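Local structure of annexin B22 (Schistosoma mansoni, 4MDU) at residues Ser7-Thr12 with Met143-Asp148; Glu179-Ser184 with Arg236-Ile241; Leu284-Ala287 with Leu293-Glu296. The protein binds acidic phospholipid membranes in a calcium-dependent manner, aggregates liposomes when calcium is present, and takes part in host-parasite interaction and reproduction of the worm. All coordinates share one frame; numbering follows the deposited sequence.

Contact 1 of 3, residues Ser7-Thr12 with Met143-Asp148. Unlike the reference sequence in segment 7-12: E8 (reference Gly).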
ATOM      1  N   SER B   7     -25.812   2.096 -23.368  1.00 62.99           N
ATOM      2  CA  SER B   7     -24.761   1.818 -22.393  1.00 57.52           C
ATOM      3  C   SER B   7     -24.059   0.499 -22.711  1.00 58.27           C
ATOM      4  O   SER B   7     -24.718  -0.498 -23.001  1.00 63.71           O
ATOM      5  CB  SER B   7     -25.321   1.752 -20.975  1.00 51.94           C
ATOM      6  OG  SER B   7     -24.362   1.173 -20.103  1.00 42.01           O
ATOM      7  N   GLU B   8     -22.730   0.494 -22.638  1.00 45.14           N
ATOM      8  CA  GLU B   8     -21.955  -0.706 -22.902  1.00 43.13           C
ATOM      9  C   GLU B   8     -22.080  -1.692 -21.752  1.00 50.49           C
ATOM     10  O   GLU B   8     -21.622  -2.835 -21.853  1.00 42.17           O
ATOM     11  CB  GLU B   8     -20.488  -0.368 -23.171  1.00 41.39           C
ATOM     12  CG  GLU B   8     -20.304   0.551 -24.372  1.00 52.83           C
ATOM     13  CD  GLU B   8     -20.986   0.021 -25.641  1.00 61.87           C
ATOM     14  OE1 GLU B   8     -21.232  -1.206 -25.740  1.00 49.70           O
ATOM     15  OE2 GLU B   8     -21.285   0.841 -26.537  1.00 70.51           O
ATOM     16  N   PHE B   9     -22.720  -1.253 -20.669  1.00 46.64           N
ATOM     17  CA  PHE B   9     -22.995  -2.140 -19.546  1.00 46.05           C
ATOM     18  C   PHE B   9     -24.372  -2.793 -19.652  1.00 57.06           C
ATOM     19  O   PHE B   9     -24.629  -3.824 -19.026  1.00 56.81           O
ATOM     20  CB  PHE B   9     -22.880  -1.395 -18.215  1.00 43.32           C
ATOM     21  CG  PHE B   9     -21.519  -1.502 -17.575  1.00 47.38           C
ATOM     22  CD1 PHE B   9     -20.433  -1.966 -18.299  1.00 41.65           C
ATOM     23  CD2 PHE B   9     -21.332  -1.151 -16.242  1.00 36.80           C
ATOM     24  CE1 PHE B   9     -19.184  -2.066 -17.722  1.00 34.27           C
ATOM     25  CE2 PHE B   9     -20.078  -1.261 -15.654  1.00 36.65           C
ATOM     26  CZ  PHE B   9     -19.001  -1.721 -16.405  1.00 29.27           C
ATOM     27  N   GLY B  10     -25.261  -2.191 -20.436  1.00 55.74           N
ATOM     28  CA  GLY B  10     -26.641  -2.645 -20.469  1.00 55.50           C
ATOM     29  C   GLY B  10     -27.466  -2.118 -19.300  1.00 54.23           C
ATOM     30  O   GLY B  10     -26.941  -1.454 -18.410  1.00 42.89           O
ATOM     31  N   ILE B  11     -28.758  -2.435 -19.300  1.00 54.96           N
ATOM     32  CA  ILE B  11     -29.701  -1.867 -18.342  1.00 54.94           C
ATOM     33  C   ILE B  11     -29.204  -1.903 -16.905  1.00 51.82           C
ATOM     34  O   ILE B  11     -29.524  -1.011 -16.109  1.00 55.39           O
ATOM     35  CB  ILE B  11     -31.085  -2.548 -18.404  1.00 56.36           C
ATOM     36  CG1 ILE B  11     -31.728  -2.345 -19.778  1.00 57.18           C
ATOM     37  CG2 ILE B  11     -31.995  -1.981 -17.331  1.00 55.71           C
ATOM     38  CD1 ILE B  11     -31.192  -3.261 -20.861  1.00 56.63           C
ATOM     39  N   THR B  12     -28.422  -2.921 -16.569  1.00 39.57           N
ATOM     40  CA  THR B  12     -27.900  -3.038 -15.212  1.00 45.81           C
ATOM     41  C   THR B  12     -26.446  -3.487 -15.161  1.00 46.71           C
ATOM     42  O   THR B  12     -25.870  -3.909 -16.162  1.00 53.28           O
ATOM     43  CB  THR B  12     -28.714  -4.036 -14.374  1.00 46.93           C
ATOM     44  OG1 THR B  12     -28.504  -5.367 -14.870  1.00 44.80           O
ATOM     45  CG2 THR B  12     -30.192  -3.701 -14.422  1.00 46.39           C
ATOM     46  N   MET B 143     -15.739  -6.095 -17.622  1.00 19.48           N
ATOM     47  CA  MET B 143     -14.313  -5.893 -17.817  1.00 24.07           C
ATOM     48  C   MET B 143     -14.009  -5.607 -19.282  1.00 34.03           C
ATOM     49  O   MET B 143     -13.211  -4.703 -19.594  1.00 31.85           O
ATOM     50  CB  MET B 143     -13.536  -7.126 -17.327  1.00 25.92           C
ATOM     51  CG  MET B 143     -12.037  -7.009 -17.457  1.00 27.54           C
ATOM     52  SD  MET B 143     -11.286  -5.924 -16.225  1.00 35.14           S
ATOM     53  CE  MET B 143     -10.076  -5.114 -17.244  1.00 56.71           C
ATOM     54  N   LYS B 144     -14.653  -6.370 -20.173  1.00 33.15           N
ATOM     55  CA  LYS B 144     -14.460  -6.215 -21.621  1.00 27.54           C
ATOM     56  C   LYS B 144     -15.006  -4.871 -22.076  1.00 34.20           C
ATOM     57  O   LYS B 144     -14.410  -4.208 -22.924  1.00 33.96           O
ATOM     58  CB  LYS B 144     -15.129  -7.358 -22.420  1.00 21.70           C
ATOM     59  CG  LYS B 144     -14.526  -8.739 -22.161  1.00 33.48           C
ATOM     60  CD  LYS B 144     -15.304  -9.844 -22.876  1.00 28.44           C
ATOM     61  CE  LYS B 144     -14.791 -11.228 -22.516  1.00 36.08           C
ATOM     62  NZ  LYS B 144     -15.414 -12.305 -23.369  1.00 42.04           N
ATOM     63  N   ALA B 145     -16.151  -4.474 -21.524  1.00 35.35           N
ATOM     64  CA  ALA B 145     -16.686  -3.140 -21.811  1.00 34.63           C
ATOM     65  C   ALA B 145     -15.727  -2.044 -21.347  1.00 30.36           C
ATOM     66  O   ALA B 145     -15.587  -1.015 -22.009  1.00 30.52           O
ATOM     67  CB  ALA B 145     -18.055  -2.948 -21.181  1.00 28.78           C
ATOM     68  N   VAL B 146     -15.064  -2.257 -20.213  1.00 29.65           N
ATOM     69  CA  VAL B 146     -14.113  -1.261 -19.740  1.00 31.58           C
ATOM     70  C   VAL B 146     -12.861  -1.258 -20.619  1.00 36.14           C
ATOM     71  O   VAL B 146     -12.320  -0.199 -20.957  1.00 34.90           O
ATOM     72  CB  VAL B 146     -13.705  -1.483 -18.269  1.00 33.63           C
ATOM     73  CG1 VAL B 146     -12.598  -0.517 -17.897  1.00 23.46           C
ATOM     74  CG2 VAL B 146     -14.899  -1.308 -17.342  1.00 23.00           C
ATOM     75  N   ALA B 147     -12.398  -2.450 -20.987  1.00 33.52           N
ATOM     76  CA  ALA B 147     -11.269  -2.556 -21.898  1.00 28.60           C
ATOM     77  C   ALA B 147     -11.579  -1.804 -23.195  1.00 29.24           C
ATOM     78  O   ALA B 147     -10.743  -1.072 -23.713  1.00 34.58           O
ATOM     79  CB  ALA B 147     -10.926  -4.023 -22.175  1.00 34.70           C
ATOM     80  N   ASP B 148     -12.790  -1.965 -23.714  1.00 27.07           N
ATOM     81  CA  ASP B 148     -13.130  -1.288 -24.952  1.00 33.51           C
ATOM     82  C   ASP B 148     -13.107   0.201 -24.738  1.00 37.04           C
ATOM     83  O   ASP B 148     -12.543   0.946 -25.535  1.00 36.72           O
ATOM     84  CB  ASP B 148     -14.498  -1.716 -25.464  1.00 39.67           C
ATOM     85  CG  ASP B 148     -14.472  -3.104 -26.083  1.00 49.50           C
ATOM     86  OD1 ASP B 148     -13.353  -3.604 -26.372  1.00 44.44           O
ATOM     87  OD2 ASP B 148     -15.565  -3.685 -26.275  1.00 46.67           O
TER
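F9 reaches from the N-terminal loop to helix 140-156, and its ring can be followed atom by atom onto A145 and V146. Its CB does not itself point at the helix; with chi1 at -94°, the ring swings so that one edge comes closer. F9 CD1 then lies 3.9 Å from A145 CB, and F9 CE1 follows at 3.7 Å from the same methyl, which sits at the ring edge, close to its plane. At the tip, CZ of F9 meets CG2 of V146 at 4.2 Å, an oblique approach. P110, T109 and L138 also touch the F9 side chain, whose contacts therefore extend to helix 109-122 and the loop before helix 140-156. In the annexin fold the contact lays the N-terminal loop, ahead of helix 38-48, against helix 140-156 of annexin repeat 2. E8, which differs from the reference sequence (glycine there), contributes its backbone O, 3.6 Å from A145 CB, and its own CB, 4.1 Å from that methyl; A145 is thus touched by two consecutive loop residues. The turn carrying them is an ST turn: S7 OG accepts from F9 N at 3.0 Å with an N-H...O angle of 152°. At the start of this turn D108 makes two hydrogen bonds, OD1 with S7 OG and OD2 with the backbone N of E8.

Contact 2 of 3, residues Glu179-Ser184 with Arg236-Ile241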
ATOM      1  N   GLU B 179       1.135  -8.725 -10.256  1.00 30.19           N
ATOM      2  CA  GLU B 179       0.913  -8.304 -11.637  1.00 34.77           C
ATOM      3  C   GLU B 179       0.239  -9.406 -12.440  1.00 33.17           C
ATOM      4  O   GLU B 179      -0.667  -9.161 -13.243  1.00 28.85           O
ATOM      5  CB  GLU B 179       2.234  -7.905 -12.295  1.00 30.72           C
ATOM      6  CG  GLU B 179       2.837  -6.618 -11.768  1.00 40.92           C
ATOM      7  CD  GLU B 179       3.484  -6.778 -10.399  1.00 50.70           C
ATOM      8  OE1 GLU B 179       3.566  -7.929  -9.922  1.00 49.28           O
ATOM      9  OE2 GLU B 179       3.918  -5.755  -9.809  1.00 49.77           O
ATOM     10  N   TYR B 180       0.688 -10.629 -12.210  1.00 33.70           N
ATOM     11  CA  TYR B 180       0.119 -11.763 -12.905  1.00 32.76           C
ATOM     12  C   TYR B 180      -1.353 -11.907 -12.521  1.00 33.58           C
ATOM     13  O   TYR B 180      -2.216 -12.068 -13.397  1.00 35.05           O
ATOM     14  CB  TYR B 180       0.909 -13.033 -12.590  1.00 36.64           C
ATOM     15  CG  TYR B 180       0.360 -14.267 -13.272  1.00 40.06           C
ATOM     16  CD1 TYR B 180      -0.709 -14.965 -12.718  1.00 40.77           C
ATOM     17  CD2 TYR B 180       0.896 -14.730 -14.471  1.00 42.05           C
ATOM     18  CE1 TYR B 180      -1.231 -16.089 -13.333  1.00 48.81           C
ATOM     19  CE2 TYR B 180       0.384 -15.871 -15.097  1.00 39.34           C
ATOM     20  CZ  TYR B 180      -0.682 -16.546 -14.520  1.00 48.77           C
ATOM     21  OH  TYR B 180      -1.217 -17.675 -15.111  1.00 48.89           O
ATOM     22  N   ALA B 181      -1.646 -11.821 -11.223  1.00 28.77           N
ATOM     23  CA  ALA B 181      -3.033 -11.928 -10.756  1.00 28.95           C
ATOM     24  C   ALA B 181      -3.874 -10.798 -11.317  1.00 24.36           C
ATOM     25  O   ALA B 181      -5.011 -11.007 -11.748  1.00 28.71           O
ATOM     26  CB  ALA B 181      -3.109 -11.941  -9.222  1.00 24.37           C
ATOM     27  N   LEU B 182      -3.307  -9.595 -11.318  1.00 29.42           N
ATOM     28  CA  LEU B 182      -3.994  -8.429 -11.874  1.00 30.07           C
ATOM     29  C   LEU B 182      -4.397  -8.705 -13.320  1.00 35.91           C
ATOM     30  O   LEU B 182      -5.552  -8.507 -13.700  1.00 36.70           O
ATOM     31  CB  LEU B 182      -3.083  -7.202 -11.803  1.00 30.87           C
ATOM     32  CG  LEU B 182      -3.713  -5.849 -11.469  1.00 35.76           C
ATOM     33  CD1 LEU B 182      -4.609  -5.979 -10.272  1.00 37.78           C
ATOM     34  CD2 LEU B 182      -2.620  -4.789 -11.215  1.00 26.28           C
ATOM     35  N   LEU B 183      -3.436  -9.176 -14.116  1.00 40.59           N
ATOM     36  CA  LEU B 183      -3.676  -9.566 -15.513  1.00 37.84           C
ATOM     37  C   LEU B 183      -4.746 -10.639 -15.688  1.00 31.63           C
ATOM     38  O   LEU B 183      -5.477 -10.628 -16.677  1.00 26.98           O
ATOM     39  CB  LEU B 183      -2.386 -10.058 -16.175  1.00 43.61           C
ATOM     40  CG  LEU B 183      -1.586  -9.094 -17.055  1.00 49.56           C
ATOM     41  CD1 LEU B 183      -2.428  -7.894 -17.489  1.00 40.52           C
ATOM     42  CD2 LEU B 183      -0.329  -8.647 -16.332  1.00 51.58           C
ATOM     43  N   SER B 184      -4.828 -11.577 -14.749  1.00 27.13           N
ATOM     44  CA  SER B 184      -5.843 -12.626 -14.852  1.00 32.25           C
ATOM     45  C   SER B 184      -7.251 -12.052 -14.725  1.00 40.23           C
ATOM     46  O   SER B 184      -8.161 -12.486 -15.427  1.00 32.22           O
ATOM     47  CB  SER B 184      -5.623 -13.739 -13.821  1.00 34.83           C
ATOM     48  OG  SER B 184      -6.055 -13.346 -12.534  1.00 44.52           O
ATOM     49  N   ARG B 236      -1.749 -21.356  -8.032  1.00 58.32           N
ATOM     50  CA  ARG B 236      -2.991 -22.022  -7.638  1.00 53.37           C
ATOM     51  C   ARG B 236      -3.913 -21.118  -6.824  1.00 45.78           C
ATOM     52  O   ARG B 236      -5.141 -21.122  -7.005  1.00 39.35           O
ATOM     53  CB  ARG B 236      -2.702 -23.321  -6.883  1.00 58.59           C
ATOM     54  CG  ARG B 236      -2.512 -24.536  -7.787  1.00 68.66           C
ATOM     55  CD  ARG B 236      -2.152 -25.777  -6.982  1.00 73.12           C
ATOM     56  NE  ARG B 236      -0.930 -25.582  -6.204  1.00 75.32           N
ATOM     57  CZ  ARG B 236      -0.363 -26.521  -5.452  1.00 77.82           C
ATOM     58  NH1 ARG B 236      -0.907 -27.731  -5.372  1.00 80.37           N
ATOM     59  NH2 ARG B 236       0.750 -26.251  -4.783  1.00 73.69           N
ATOM     60  N   ILE B 237      -3.325 -20.331  -5.929  1.00 39.38           N
ATOM     61  CA  ILE B 237      -4.123 -19.402  -5.149  1.00 29.92           C
ATOM     62  C   ILE B 237      -4.793 -18.428  -6.107  1.00 31.10           C
ATOM     63  O   ILE B 237      -5.984 -18.154  -5.992  1.00 33.83           O
ATOM     64  CB  ILE B 237      -3.272 -18.655  -4.113  1.00 36.43           C
ATOM     65  CG1 ILE B 237      -2.527 -19.668  -3.242  1.00 45.61           C
ATOM     66  CG2 ILE B 237      -4.142 -17.735  -3.259  1.00 35.19           C
ATOM     67  CD1 ILE B 237      -1.812 -19.066  -2.073  1.00 48.85           C
ATOM     68  N   THR B 238      -4.029 -17.923  -7.071  1.00 28.15           N
ATOM     69  CA  THR B 238      -4.562 -16.912  -7.972  1.00 33.76           C
ATOM     70  C   THR B 238      -5.728 -17.471  -8.750  1.00 34.28           C
ATOM     71  O   THR B 238      -6.812 -16.896  -8.772  1.00 37.52           O
ATOM     72  CB  THR B 238      -3.508 -16.423  -8.958  1.00 31.06           C
ATOM     73  OG1 THR B 238      -2.522 -15.661  -8.252  1.00 40.90           O
ATOM     74  CG2 THR B 238      -4.165 -15.561 -10.043  1.00 25.36           C
ATOM     75  N   ARG B 239      -5.488 -18.610  -9.382  1.00 35.85           N
ATOM     76  CA  ARG B 239      -6.502 -19.258 -10.188  1.00 41.99           C
ATOM     77  C   ARG B 239      -7.804 -19.367  -9.426  1.00 37.37           C
ATOM     78  O   ARG B 239      -8.849 -18.952  -9.928  1.00 42.72           O
ATOM     79  N   VAL B 240      -7.752 -19.926  -8.218  1.00 29.41           N
ATOM     80  CA  VAL B 240      -8.980 -20.095  -7.431  1.00 28.21           C
ATOM     81  C   VAL B 240      -9.613 -18.761  -7.013  1.00 31.29           C
ATOM     82  O   VAL B 240     -10.779 -18.489  -7.311  1.00 29.38           O
ATOM     83  CB  VAL B 240      -8.771 -20.986  -6.167  1.00 38.07           C
ATOM     84  CG1 VAL B 240     -10.043 -21.025  -5.325  1.00 29.48           C
ATOM     85  CG2 VAL B 240      -8.356 -22.398  -6.559  1.00 29.37           C
ATOM     86  N   ILE B 241      -8.844 -17.928  -6.320  1.00 35.33           N
ATOM     87  CA  ILE B 241      -9.409 -16.697  -5.779  1.00 33.41           C
ATOM     88  C   ILE B 241      -9.945 -15.790  -6.893  1.00 30.62           C
ATOM     89  O   ILE B 241     -11.079 -15.317  -6.822  1.00 30.85           O
ATOM     90  CB  ILE B 241      -8.406 -15.964  -4.874  1.00 33.88           C
ATOM     91  CG1 ILE B 241      -8.109 -16.824  -3.644  1.00 33.90           C
ATOM     92  CG2 ILE B 241      -8.946 -14.597  -4.447  1.00 31.98           C
ATOM     93  CD1 ILE B 241      -9.348 -17.179  -2.867  1.00 21.92           C
TER
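The helical segments 179-184 and 236-241 run in nearly the same direction, their N-to-C vectors 26° apart and their axes 10.1 Å apart at closest approach. The nearest CA atoms are those of A181 and T238, at 5.9 Å, and the contact is concentrated there: T238 is the one residue of its segment that touches segment 179-184, and it meets Y180, A181 and S184. Its CG2 stands anti to the backbone N (chi1 of T238 is -69° by OG1), which sends the methyl toward the partner helix. This CG2 lies 3.9 Å from A181 CB and 3.8 Å from S184 OG, while the Y180 ring offers its edge, with CD1 4.4 Å from the methyl. Y180 and S184 are one turn apart with A181 next to Y180, and the methyl rests among the three. The pairing joins helix 177-187 of annexin repeat 2 to helix 236-243 of repeat 3. Both hydroxyls have hydrogen-bond partners outside this pair. S184 OG donates to the carbonyl O of A181 at 2.7 Å within its own helix, which its chi1 of 77° permits; T238 OG1, also 3.9 Å from A181 CB, is hydrogen-bonded to Y276 OH on helix 274-288. Y180 also makes a cation-pi interaction with R235, directly before the second segment. I237 of that segment packs on L124 of the second subunit. E179, one residue before Y180, is among the residues known to bind calcium; this is the calcium-free form.

Contact 3 of 3, residues Leu284-Ala287 with Leu293-Glu296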
ATOM      1  N   LEU B 284     -11.466 -11.928  -2.302  1.00 23.51           N
ATOM      2  CA  LEU B 284     -12.130 -12.858  -1.383  1.00 27.31           C
ATOM      3  C   LEU B 284     -13.226 -12.148  -0.604  1.00 32.62           C
ATOM      4  O   LEU B 284     -14.355 -12.655  -0.481  1.00 33.78           O
ATOM      5  CB  LEU B 284     -11.126 -13.482  -0.407  1.00 25.62           C
ATOM      6  CG  LEU B 284     -11.695 -14.520   0.572  1.00 26.20           C
ATOM      7  CD1 LEU B 284     -12.532 -15.572  -0.153  1.00 29.47           C
ATOM      8  CD2 LEU B 284     -10.568 -15.156   1.390  1.00 27.38           C
ATOM      9  N   ARG B 285     -12.893 -10.960  -0.103  1.00 28.97           N
ATOM     10  CA  ARG B 285     -13.822 -10.211   0.731  1.00 30.05           C
ATOM     11  C   ARG B 285     -14.949  -9.645  -0.114  1.00 30.14           C
ATOM     12  O   ARG B 285     -16.067  -9.476   0.370  1.00 24.95           O
ATOM     13  CB  ARG B 285     -13.093  -9.117   1.521  1.00 25.57           C
ATOM     14  CG  ARG B 285     -12.122  -9.657   2.580  1.00 24.37           C
ATOM     15  CD  ARG B 285     -11.567  -8.522   3.498  1.00 29.85           C
ATOM     16  NE  ARG B 285     -12.616  -7.944   4.341  1.00 30.15           N
ATOM     17  CZ  ARG B 285     -12.548  -6.762   4.953  1.00 29.90           C
ATOM     18  NH1 ARG B 285     -11.473  -5.981   4.835  1.00 23.23           N
ATOM     19  NH2 ARG B 285     -13.577  -6.353   5.675  1.00 29.78           N
ATOM     20  N   TYR B 286     -14.670  -9.381  -1.391  1.00 25.79           N
ATOM     21  CA  TYR B 286     -15.736  -8.963  -2.291  1.00 24.88           C
ATOM     22  C   TYR B 286     -16.819 -10.037  -2.317  1.00 24.42           C
ATOM     23  O   TYR B 286     -18.019  -9.757  -2.468  1.00 24.29           O
ATOM     24  CB  TYR B 286     -15.209  -8.737  -3.711  1.00 30.05           C
ATOM     25  CG  TYR B 286     -16.265  -8.128  -4.602  1.00 25.92           C
ATOM     26  CD1 TYR B 286     -16.983  -8.900  -5.508  1.00 20.06           C
ATOM     27  CD2 TYR B 286     -16.573  -6.785  -4.500  1.00 26.34           C
ATOM     28  CE1 TYR B 286     -17.973  -8.322  -6.313  1.00 26.70           C
ATOM     29  CE2 TYR B 286     -17.547  -6.206  -5.289  1.00 25.90           C
ATOM     30  CZ  TYR B 286     -18.246  -6.961  -6.187  1.00 31.26           C
ATOM     31  OH  TYR B 286     -19.218  -6.335  -6.946  1.00 27.71           O
ATOM     32  N   ALA B 287     -16.375 -11.278  -2.184  1.00 25.13           N
ATOM     33  CA  ALA B 287     -17.295 -12.393  -2.142  1.00 25.06           C
ATOM     34  C   ALA B 287     -17.901 -12.586  -0.751  1.00 28.16           C
ATOM     35  O   ALA B 287     -19.116 -12.619  -0.620  1.00 29.21           O
ATOM     36  CB  ALA B 287     -16.617 -13.664  -2.613  1.00 21.43           C
ATOM     37  N   LEU B 293     -15.959  -4.657   3.513  1.00 31.40           N
ATOM     38  CA  LEU B 293     -14.838  -4.351   2.622  1.00 31.68           C
ATOM     39  C   LEU B 293     -14.976  -2.991   1.954  1.00 23.66           C
ATOM     40  O   LEU B 293     -14.036  -2.209   1.931  1.00 25.62           O
ATOM     41  CB  LEU B 293     -14.687  -5.410   1.515  1.00 19.36           C
ATOM     42  CG  LEU B 293     -13.722  -4.986   0.382  1.00 18.33           C
ATOM     43  CD1 LEU B 293     -12.272  -5.071   0.810  1.00 14.98           C
ATOM     44  CD2 LEU B 293     -13.936  -5.844  -0.865  1.00 24.49           C
ATOM     45  N   ILE B 294     -16.139  -2.720   1.378  1.00 21.66           N
ATOM     46  CA  ILE B 294     -16.317  -1.458   0.684  1.00 26.30           C
ATOM     47  C   ILE B 294     -16.551  -0.307   1.695  1.00 30.37           C
ATOM     48  O   ILE B 294     -16.221   0.843   1.422  1.00 28.19           O
ATOM     49  CB  ILE B 294     -17.407  -1.546  -0.395  1.00 24.69           C
ATOM     50  CG1 ILE B 294     -17.090  -2.699  -1.349  1.00 26.93           C
ATOM     51  CG2 ILE B 294     -17.485  -0.247  -1.199  1.00 19.31           C
ATOM     52  CD1 ILE B 294     -18.115  -2.879  -2.440  1.00 21.39           C
ATOM     53  N   ALA B 295     -17.083  -0.623   2.873  1.00 25.49           N
ATOM     54  CA  ALA B 295     -17.241   0.418   3.900  1.00 24.67           C
ATOM     55  C   ALA B 295     -15.866   0.916   4.283  1.00 20.38           C
ATOM     56  O   ALA B 295     -15.663   2.112   4.440  1.00 23.90           O
ATOM     57  CB  ALA B 295     -17.999  -0.100   5.135  1.00 16.04           C
ATOM     58  N   GLU B 296     -14.911  -0.007   4.392  1.00 33.07           N
ATOM     59  CA  GLU B 296     -13.528   0.361   4.705  1.00 31.08           C
ATOM     60  C   GLU B 296     -12.879   1.118   3.555  1.00 32.35           C
ATOM     61  O   GLU B 296     -12.134   2.066   3.769  1.00 28.04           O
ATOM     62  CB  GLU B 296     -12.691  -0.874   5.049  1.00 29.34           C
ATOM     63  CG  GLU B 296     -13.235  -1.643   6.221  1.00 37.29           C
ATOM     64  CD  GLU B 296     -12.579  -2.993   6.370  1.00 43.10           C
ATOM     65  OE1 GLU B 296     -11.481  -3.180   5.797  1.00 41.59           O
ATOM     66  OE2 GLU B 296     -13.167  -3.864   7.052  1.00 37.98           O
TER
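R285 and L293 form the close-packed side of this contact, R285 and E296 its polar, partly exposed side. On the packed side the R285 CB comes to 4.0 Å from L293 CB, while L293, its CG anti to the backbone N (chi1 168°), sends CD2 against the backbone of the other helix, 3.7 Å from the N of Y286. Beyond it the packing is looser: Y286 CE2 and I294 CD1 are 4.4 Å apart in an oblique approach. Helices 274-288 and 290-301 are consecutive, joined by a tight turn at D289 that leads from annexin repeat 3 to repeat 4. On the polar side R285, its chain bent at chi3, passes L293, whose CA lies over one face of the guanidinium, and grips E296 end-on with two nitrogens in a bidentate salt bridge. R285 NH1 bonds to E296 OE1 at 3.0 Å and R285 NH2 to E296 OE2 at 2.9 Å; both bonds are nearly straight, the straighter at 170°. Both acceptors lie near the guanidinium plane, yet the two planes are turned 45° apart: OE1 is met on its syn side, OE2 from above the carboxylate plane. D289 makes a second salt bridge to NH2, so two carboxylates share this guanidinium, which probably favours their ionised form. The Y286 hydroxyl is bonded to R319, and Y335 of helix 324-335 touches the E296 side chain.

The three contacts follow one another along the chain without interleaving: contact 1 ties the N-terminal loop to repeat 2, contact 2 repeat 2 to repeat 3, and contact 3 repeat 3 to repeat 4. Contacts 2 and 3, with centres 18 Å apart, touch directly, I241 CG2 lying 4.3 Å from L284 N. Contact 1 stands apart, its centre 22 Å from both others, and it lies across the chain's centre from contact 3. Of the residues known to bind calcium, E179 belongs to segment 179-184 but does not touch 236-241, and the side chain of Y180 is about 4 Å from that of E173; V146 in contact 1 lies about 9 Å from M121 and E296 in contact 3 about 10 Å from M302, between side chains.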